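Local coordinates for putative hydrogenase (Pyrococcus furiosus, PDB 3LYU), which is probably, as a whole protein, a flavin- and [2Fe-2S]-binding oxidoreductase, of which this alpha/beta domain is likely the ferredoxin-reductase-like nucleotide-binding module, at residues I24-G29 with M113-D119; A37-Q41 with K66-R70; V52-P56 with P75-N79. All coordinates share one frame; numbering follows the deposited sequence.

Interaction 1. Residues I24-G29 with M113-D119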
loop_
_atom_site.group_PDB
_atom_site.type_symbol
_atom_site.label_atom_id
_atom_site.label_comp_id
_atom_site.label_asym_id
_atom_site.label_seq_id
_atom_site.Cartn_x
_atom_site.Cartn_y
_atom_site.Cartn_z
ATOM N N ILE B 24 14.108 -10.438 14.838
ATOM C CA ILE B 24 15.276 -9.607 15.137
ATOM C C ILE B 24 14.947 -8.138 15.430
ATOM O O ILE B 24 14.093 -7.533 14.778
ATOM C CB ILE B 24 16.269 -9.645 13.972
ATOM C CG1 ILE B 24 16.589 -11.088 13.625
ATOM C CG2 ILE B 24 17.536 -8.920 14.345
ATOM C CD1 ILE B 24 17.422 -11.224 12.404
ATOM N N GLY B 25 15.632 -7.574 16.416
ATOM C CA GLY B 25 15.414 -6.186 16.768
ATOM C C GLY B 25 16.753 -5.533 16.985
ATOM O O GLY B 25 17.487 -5.915 17.886
ATOM N N ALA B 26 17.091 -4.562 16.145
ATOM C CA ALA B 26 18.360 -3.863 16.279
ATOM C C ALA B 26 18.162 -2.575 17.074
ATOM O O ALA B 26 17.202 -1.839 16.861
ATOM C CB ALA B 26 18.928 -3.553 14.911
ATOM N N TYR B 27 19.075 -2.309 17.996
ATOM C CA TYR B 27 18.998 -1.108 18.816
ATOM C C TYR B 27 17.634 -1.048 19.509
ATOM O O TYR B 27 17.201 -2.038 20.086
ATOM C CB TYR B 27 19.240 0.155 17.955
ATOM C CG TYR B 27 20.578 0.194 17.216
ATOM C CD1 TYR B 27 20.661 -0.108 15.856
ATOM C CD2 TYR B 27 21.764 0.512 17.890
ATOM C CE1 TYR B 27 21.887 -0.102 15.187
ATOM C CE2 TYR B 27 22.997 0.521 17.228
ATOM C CZ TYR B 27 23.054 0.213 15.878
ATOM O OH TYR B 27 24.274 0.215 15.222
ATOM N N THR B 28 16.954 0.094 19.446
ATOM C CA THR B 28 15.651 0.234 20.098
ATOM C C THR B 28 14.553 -0.462 19.305
ATOM O O THR B 28 13.390 -0.495 19.722
ATOM C CB THR B 28 15.251 1.727 20.297
ATOM O OG1 THR B 28 14.934 2.317 19.030
ATOM C CG2 THR B 28 16.391 2.503 20.931
ATOM N N GLY B 29 14.930 -1.023 18.161
ATOM C CA GLY B 29 13.962 -1.711 17.336
ATOM C C GLY B 29 13.332 -2.865 18.089
ATOM O O GLY B 29 12.243 -3.307 17.728
HETATM N N MSE B 113 12.498 -8.618 10.817
HETATM C CA MSE B 113 13.377 -7.673 11.461
HETATM C C MSE B 113 12.909 -6.231 11.456
HETATM O O MSE B 113 12.226 -5.770 10.535
HETATM C CB MSE B 113 14.756 -7.719 10.824
HETATM C CG MSE B 113 15.746 -6.915 11.616
HETATM SE SE MSE B 113 17.376 -6.600 10.722
HETATM C CE MSE B 113 17.678 -4.771 11.258
ATOM N N VAL B 114 13.305 -5.523 12.505
ATOM C CA VAL B 114 13.013 -4.107 12.657
ATOM C C VAL B 114 14.285 -3.412 13.179
ATOM O O VAL B 114 14.789 -3.725 14.244
ATOM C CB VAL B 114 11.786 -3.875 13.608
ATOM C CG1 VAL B 114 11.856 -4.816 14.789
ATOM C CG2 VAL B 114 11.748 -2.425 14.089
ATOM N N GLY B 115 14.812 -2.492 12.384
ATOM C CA GLY B 115 16.004 -1.754 12.752
ATOM C C GLY B 115 16.375 -0.824 11.607
ATOM O O GLY B 115 15.629 -0.747 10.628
ATOM N N PRO B 116 17.508 -0.100 11.684
ATOM C CA PRO B 116 17.856 0.792 10.572
ATOM C C PRO B 116 17.838 0.058 9.246
ATOM O O PRO B 116 18.151 -1.138 9.185
ATOM C CB PRO B 116 19.243 1.331 10.949
ATOM C CG PRO B 116 19.748 0.375 11.998
ATOM C CD PRO B 116 18.509 -0.021 12.761
ATOM N N VAL B 117 17.451 0.780 8.194
ATOM C CA VAL B 117 17.336 0.220 6.850
ATOM C C VAL B 117 18.673 -0.261 6.281
ATOM O O VAL B 117 18.719 -1.010 5.308
ATOM C CB VAL B 117 16.662 1.248 5.896
ATOM C CG1 VAL B 117 17.534 2.473 5.751
ATOM C CG2 VAL B 117 16.369 0.604 4.548
ATOM N N GLY B 118 19.759 0.157 6.914
ATOM C CA GLY B 118 21.077 -0.253 6.463
ATOM C C GLY B 118 21.449 -1.630 6.974
ATOM O O GLY B 118 22.268 -2.328 6.380
ATOM N N ASP B 119 20.849 -2.012 8.094
ATOM C CA ASP B 119 21.095 -3.313 8.688
ATOM C C ASP B 119 20.088 -4.291 8.128
ATOM O O ASP B 119 20.362 -5.487 8.053
ATOM C CB ASP B 119 20.953 -3.254 10.208
ATOM C CG ASP B 119 22.048 -2.457 10.855
ATOM O OD1 ASP B 119 23.225 -2.768 10.601
ATOM O OD2 ASP B 119 21.742 -1.522 11.615
#

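Interaction 2. Residues A37-Q41 with K66-R70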
loop_
_atom_site.group_PDB
_atom_site.type_symbol
_atom_site.label_atom_id
_atom_site.label_comp_id
_atom_site.label_asym_id
_atom_site.label_seq_id
_atom_site.Cartn_x
_atom_site.Cartn_y
_atom_site.Cartn_z
ATOM N N ALA B 37 6.541 -10.483 18.630
ATOM C CA ALA B 37 7.081 -11.813 18.918
ATOM C C ALA B 37 6.280 -12.509 20.014
ATOM O O ALA B 37 6.119 -13.722 20.010
ATOM C CB ALA B 37 8.547 -11.696 19.331
ATOM N N LYS B 38 5.777 -11.727 20.957
ATOM C CA LYS B 38 5.001 -12.266 22.058
ATOM C C LYS B 38 3.732 -12.909 21.525
ATOM O O LYS B 38 3.373 -14.019 21.911
ATOM C CB LYS B 38 4.662 -11.148 23.032
ATOM C CG LYS B 38 4.031 -11.607 24.319
ATOM C CD LYS B 38 3.864 -10.429 25.247
ATOM C CE LYS B 38 3.198 -10.830 26.543
ATOM N NZ LYS B 38 2.907 -9.617 27.370
ATOM N N ALA B 39 3.068 -12.205 20.615
ATOM C CA ALA B 39 1.829 -12.674 20.000
ATOM C C ALA B 39 2.036 -13.860 19.053
ATOM O O ALA B 39 1.157 -14.709 18.914
ATOM C CB ALA B 39 1.174 -11.542 19.264
ATOM N N TRP B 40 3.186 -13.920 18.388
ATOM C CA TRP B 40 3.449 -15.038 17.489
ATOM C C TRP B 40 3.669 -16.325 18.269
ATOM O O TRP B 40 3.277 -17.394 17.824
ATOM C CB TRP B 40 4.666 -14.766 16.612
ATOM C CG TRP B 40 4.348 -14.018 15.359
ATOM C CD1 TRP B 40 3.144 -13.985 14.701
ATOM C CD2 TRP B 40 5.265 -13.274 14.545
ATOM N NE1 TRP B 40 3.258 -13.272 13.526
ATOM C CE2 TRP B 40 4.547 -12.827 13.404
ATOM C CE3 TRP B 40 6.627 -12.948 14.663
ATOM C CZ2 TRP B 40 5.146 -12.073 12.386
ATOM C CZ3 TRP B 40 7.225 -12.198 13.648
ATOM C CH2 TRP B 40 6.479 -11.769 12.520
ATOM N N GLN B 41 4.299 -16.219 19.431
ATOM C CA GLN B 41 4.564 -17.379 20.267
ATOM C C GLN B 41 3.234 -17.948 20.741
ATOM O O GLN B 41 2.991 -19.142 20.629
ATOM C CB GLN B 41 5.429 -16.975 21.468
ATOM C CG GLN B 41 5.941 -18.133 22.328
ATOM C CD GLN B 41 7.088 -18.927 21.692
ATOM O OE1 GLN B 41 7.523 -19.944 22.238
ATOM N NE2 GLN B 41 7.583 -18.463 20.548
ATOM N N LYS B 66 10.661 -14.686 28.613
ATOM C CA LYS B 66 9.465 -15.310 29.158
ATOM C C LYS B 66 8.337 -15.401 28.128
ATOM O O LYS B 66 7.384 -16.141 28.317
ATOM C CB LYS B 66 9.001 -14.504 30.374
ATOM C CG LYS B 66 7.851 -15.115 31.147
ATOM C CD LYS B 66 7.587 -14.338 32.428
ATOM C CE LYS B 66 6.528 -15.020 33.278
ATOM N NZ LYS B 66 6.305 -14.295 34.565
ATOM N N ALA B 67 8.456 -14.647 27.040
ATOM C CA ALA B 67 7.446 -14.631 25.983
ATOM C C ALA B 67 7.783 -15.486 24.749
ATOM O O ALA B 67 6.886 -15.923 24.034
ATOM C CB ALA B 67 7.178 -13.197 25.555
ATOM N N VAL B 68 9.065 -15.723 24.492
ATOM C CA VAL B 68 9.466 -16.525 23.340
ATOM C C VAL B 68 10.180 -17.786 23.804
ATOM O O VAL B 68 10.557 -17.902 24.964
ATOM C CB VAL B 68 10.409 -15.740 22.404
ATOM C CG1 VAL B 68 9.752 -14.442 21.969
ATOM C CG2 VAL B 68 11.735 -15.462 23.106
ATOM N N THR B 69 10.369 -18.742 22.903
ATOM C CA THR B 69 11.048 -19.976 23.279
ATOM C C THR B 69 12.466 -19.621 23.697
ATOM O O THR B 69 12.946 -20.098 24.716
ATOM C CB THR B 69 11.097 -20.992 22.116
ATOM O OG1 THR B 69 12.125 -20.627 21.186
ATOM C CG2 THR B 69 9.778 -21.013 21.391
ATOM N N ARG B 70 13.117 -18.759 22.916
ATOM C CA ARG B 70 14.487 -18.333 23.199
ATOM C C ARG B 70 14.798 -16.883 22.812
ATOM O O ARG B 70 14.517 -16.448 21.693
ATOM C CB ARG B 70 15.466 -19.247 22.474
ATOM C CG ARG B 70 16.904 -18.961 22.795
ATOM C CD ARG B 70 17.737 -19.066 21.549
ATOM N NE ARG B 70 17.639 -20.308 20.880
ATOM C CZ ARG B 70 17.350 -20.693 19.642
ATOM N NH1 ARG B 70 17.407 -21.999 19.512
ATOM N NH2 ARG B 70 17.016 -19.943 18.598
#

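Interaction 3. Residues V52-P56 with P75-N79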
loop_
_atom_site.group_PDB
_atom_site.type_symbol
_atom_site.label_atom_id
_atom_site.label_comp_id
_atom_site.label_asym_id
_atom_site.label_seq_id
_atom_site.Cartn_x
_atom_site.Cartn_y
_atom_site.Cartn_z
ATOM N N VAL B 52 20.342 -7.086 18.935
ATOM C CA VAL B 52 21.728 -6.662 18.753
ATOM C C VAL B 52 21.772 -5.159 18.997
ATOM O O VAL B 52 21.117 -4.379 18.302
ATOM C CB VAL B 52 22.255 -6.993 17.332
ATOM C CG1 VAL B 52 23.744 -6.680 17.250
ATOM C CG2 VAL B 52 21.999 -8.462 17.005
ATOM N N THR B 53 22.530 -4.762 20.013
ATOM C CA THR B 53 22.646 -3.349 20.365
ATOM C C THR B 53 23.917 -3.151 21.188
ATOM O O THR B 53 24.690 -4.092 21.344
ATOM C CB THR B 53 21.408 -2.886 21.171
ATOM O OG1 THR B 53 21.400 -1.459 21.258
ATOM C CG2 THR B 53 21.416 -3.482 22.577
ATOM N N PHE B 54 24.142 -1.940 21.699
ATOM C CA PHE B 54 25.329 -1.658 22.512
ATOM C C PHE B 54 25.102 -2.073 23.959
ATOM O O PHE B 54 23.973 -2.063 24.437
ATOM C CB PHE B 54 25.688 -0.174 22.430
ATOM C CG PHE B 54 26.187 0.248 21.080
ATOM C CD1 PHE B 54 27.312 -0.356 20.524
ATOM C CD2 PHE B 54 25.538 1.246 20.364
ATOM C CE1 PHE B 54 27.789 0.026 19.273
ATOM C CE2 PHE B 54 26.006 1.638 19.110
ATOM C CZ PHE B 54 27.137 1.024 18.562
ATOM N N GLU B 55 26.174 -2.450 24.646
ATOM C CA GLU B 55 26.069 -2.898 26.027
ATOM C C GLU B 55 25.125 -2.081 26.917
ATOM O O GLU B 55 24.309 -2.646 27.657
ATOM C CB GLU B 55 27.454 -2.944 26.671
ATOM C CG GLU B 55 28.358 -4.012 26.098
ATOM C CD GLU B 55 29.712 -4.078 26.793
ATOM O OE1 GLU B 55 30.555 -4.910 26.376
ATOM O OE2 GLU B 55 29.932 -3.303 27.752
ATOM N N PRO B 56 25.228 -0.742 26.866
ATOM C CA PRO B 56 24.370 0.126 27.682
ATOM C C PRO B 56 22.961 0.369 27.127
ATOM O O PRO B 56 22.308 1.338 27.524
ATOM C CB PRO B 56 25.171 1.419 27.747
ATOM C CG PRO B 56 25.775 1.477 26.366
ATOM C CD PRO B 56 26.269 0.051 26.178
ATOM N N PRO B 75 25.346 -7.891 23.132
ATOM C CA PRO B 75 25.782 -6.540 23.517
ATOM C C PRO B 75 27.158 -6.174 22.971
ATOM O O PRO B 75 28.169 -6.753 23.358
ATOM C CB PRO B 75 25.763 -6.595 25.039
ATOM C CG PRO B 75 26.254 -7.974 25.297
ATOM C CD PRO B 75 25.501 -8.824 24.266
ATOM N N VAL B 76 27.181 -5.212 22.062
ATOM C CA VAL B 76 28.420 -4.760 21.468
ATOM C C VAL B 76 28.916 -3.573 22.310
ATOM O O VAL B 76 28.138 -2.681 22.666
ATOM C CB VAL B 76 28.181 -4.336 20.001
ATOM C CG1 VAL B 76 29.501 -4.030 19.321
ATOM C CG2 VAL B 76 27.448 -5.441 19.258
ATOM N N PRO B 77 30.216 -3.564 22.662
ATOM C CA PRO B 77 30.831 -2.499 23.465
ATOM C C PRO B 77 30.842 -1.138 22.769
ATOM O O PRO B 77 31.332 -1.003 21.645
ATOM C CB PRO B 77 32.234 -3.034 23.712
ATOM C CG PRO B 77 32.508 -3.807 22.454
ATOM C CD PRO B 77 31.224 -4.565 22.264
ATOM N N LEU B 78 30.310 -0.126 23.447
ATOM C CA LEU B 78 30.250 1.214 22.877
ATOM C C LEU B 78 31.558 1.966 23.080
ATOM O O LEU B 78 31.753 2.591 24.119
ATOM C CB LEU B 78 29.098 2.012 23.508
ATOM C CG LEU B 78 28.471 3.165 22.703
ATOM C CD1 LEU B 78 27.394 3.821 23.549
ATOM C CD2 LEU B 78 29.515 4.189 22.296
ATOM N N ASN B 79 32.448 1.902 22.091
ATOM C CA ASN B 79 33.730 2.604 22.154
ATOM C C ASN B 79 33.524 4.120 21.945
ATOM O O ASN B 79 33.243 4.575 20.830
ATOM C CB ASN B 79 34.676 2.059 21.081
ATOM C CG ASN B 79 36.078 2.639 21.193
ATOM O OD1 ASN B 79 36.922 2.449 20.307
ATOM N ND2 ASN B 79 36.337 3.348 22.298
#

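Interaction 1. Residues I24-G29 with M113-D119
Ile24 and Met113, the latter built as selenomethionine, lie side by side on two adjacent parallel strands, and their side chains cross at a slant on one face of the sheet. The closest approach is Ile24 CB to Met113 CG, 3.6 Å. With CG anti to the backbone N (chi1 -171°), the Met113 chain runs out to SE and bends there, bringing its CE methyl to 4.0 Å from Ala26 CB. Ala26 CB also lies over Gly115 CA, where the second strand's continuation is a glycine. Beyond it, Pro116 crosses the Tyr27 ring at roughly a right angle and brings its CD to the ring edge, 3.8 Å from Tyr27 CD1. Val114 points to the other face: its CG1, squeezed between the backbone N and the carbonyl carbon (chi1 41°), comes to 3.3 Å from Gly29 O. The strands are joined by Val114 N to Ile24 O at 3.1 Å, and by a straighter bond (166° at the hydrogen) from Ala26 N to Val114 O. A type II' turn from Ala26 to Gly29 then ends the first strand, closed by Gly29 N on Ala26 O at 2.7 Å. In ferredoxin reductases of this fold, the loops after the corresponding strands typically border the pyridine-nucleotide site, so a similar role is possible here. Asp119 OD1 has its partner in Ser92 of helix 84-104. That helix covers the Ile24 and Tyr27 side through Val99, Met88 and Val91, helix 117-130 meets Met113 through Val123, and helix 29-42 backs Val114 with Val33. In the sheet, strand 20-26 stands between strands 46-54 and 110-114.

Interaction 2. Residues A37-Q41 with K66-R70
The C-terminal half of helix 29-42 meets the loop that leads from helix 61-65 into strand 70-76, and the contact is made by small apolar groups and one folded glutamine, with no hydrogen bond across it. Ala67 turns its methyl to the helix and rests on the aliphatic start of Lys38, with Ala67 CB 3.7 Å from Lys38 CG. From there the Lys38 chain runs fully extended and leads its amine away from the loop. Deeper in, Val68 CG1 reaches Ala37 CB at 4.0 Å, while Ala37 itself leans on Ala23 and Thr49 of the sheet. This is the layer of a Rossmann-like alpha/beta domain in which the helix connecting strands 20-26 and 46-54 packs beside the approach to 70-76, an outermost strand within this chain. Gln41 makes the largest contribution from the helix, running over Ala67 O and Val68 CA to Thr69. With CG anti to the backbone N (chi1 -172°), Gln41 CG comes to a tight 2.9 Å from Ala67 O; the bend at chi2 (75°) then swings the amide across the loop backbone toward Thr69. Where that amide crosses Thr69 the model is too tight, so the exact placement of Gln41 OE1 is doubtful. Thr69 OG1 turns to the sheet, with weak hydrogen bonds to Asp46 OD1 and Val47 O. Lys38 also packs on Glu42 of a neighbouring subunit.

Interaction 3. Residues V52-P56 with P75-N79
Phe54 and Leu78 form the compact end of this contact, where two parallel strands of a beta-alpha-beta unit (strand 46-54, helix 61-65, strand 70-76) run out side by side. Leu78 stands over one face of the Phe54 ring in a CH-pi contact, its CG 4.2 Å from the ring centroid and shifted toward the rim. The two side chains cross at about a right angle. The same ring turns its edge to the backbone: Val76 O lies in the ring plane, 3.3 Å from Phe54 CD1. Val52 and Phe54 continue inward onto Val91 of helix 84-104, and the Phe54 ring also meets that of Phe84. Holding the strands in register, Val76 N gives a nearly straight bond (176°) to Thr53 O, in the plane of that carbonyl. Glu55 N returns the bond to Val76 O at 2.8 Å, but arrives 44° out of the carbonyl plane, as the chain is already turning off its strand. Val76 O is thus gripped by one amide while also taking a CA-H contact from Phe54.

The outer side is looser and reaches solvent. There Glu55 stretches along Pro75 and Pro77 with its chain extended beyond CG: the CG methylene lies on Pro75, with Glu55 CG 3.8 Å from Pro75 CB. Its carboxylate passes alongside the Pro77 ring without a hydrogen bond to residues 75-79, Glu55 OE1 ending 3.7 Å from Pro77 CB. Back at the Leu78 end, Pro56 crosses Leu78 at about a right angle, with Pro56 CG 4.0 Å from Leu78 CD1.

Overall arrangement
From the N terminus, strand 20-26 supplies the first half of interaction 1, whose partner comes 84 residues later; that long loop contains both other contacts. Within it, helix 29-42 begins interaction 2, strand 46-54 begins interaction 3, then residues 66-70 close the former and 75-79 the latter, so these two cross along the chain. In space they are separate, with nearest atoms about 11 Å apart. Interactions 1 and 3 meet through the sheet, where Tyr27 N is 2.9 Å from Val52 O, and the Tyr27 and Phe54 rings touch. Interactions 1 and 3 join neighbouring strands of the 3-2-1-4-5 sheet, whereas interaction 2 ties a covering helix to the approach of 70-76, an outermost strand within this chain.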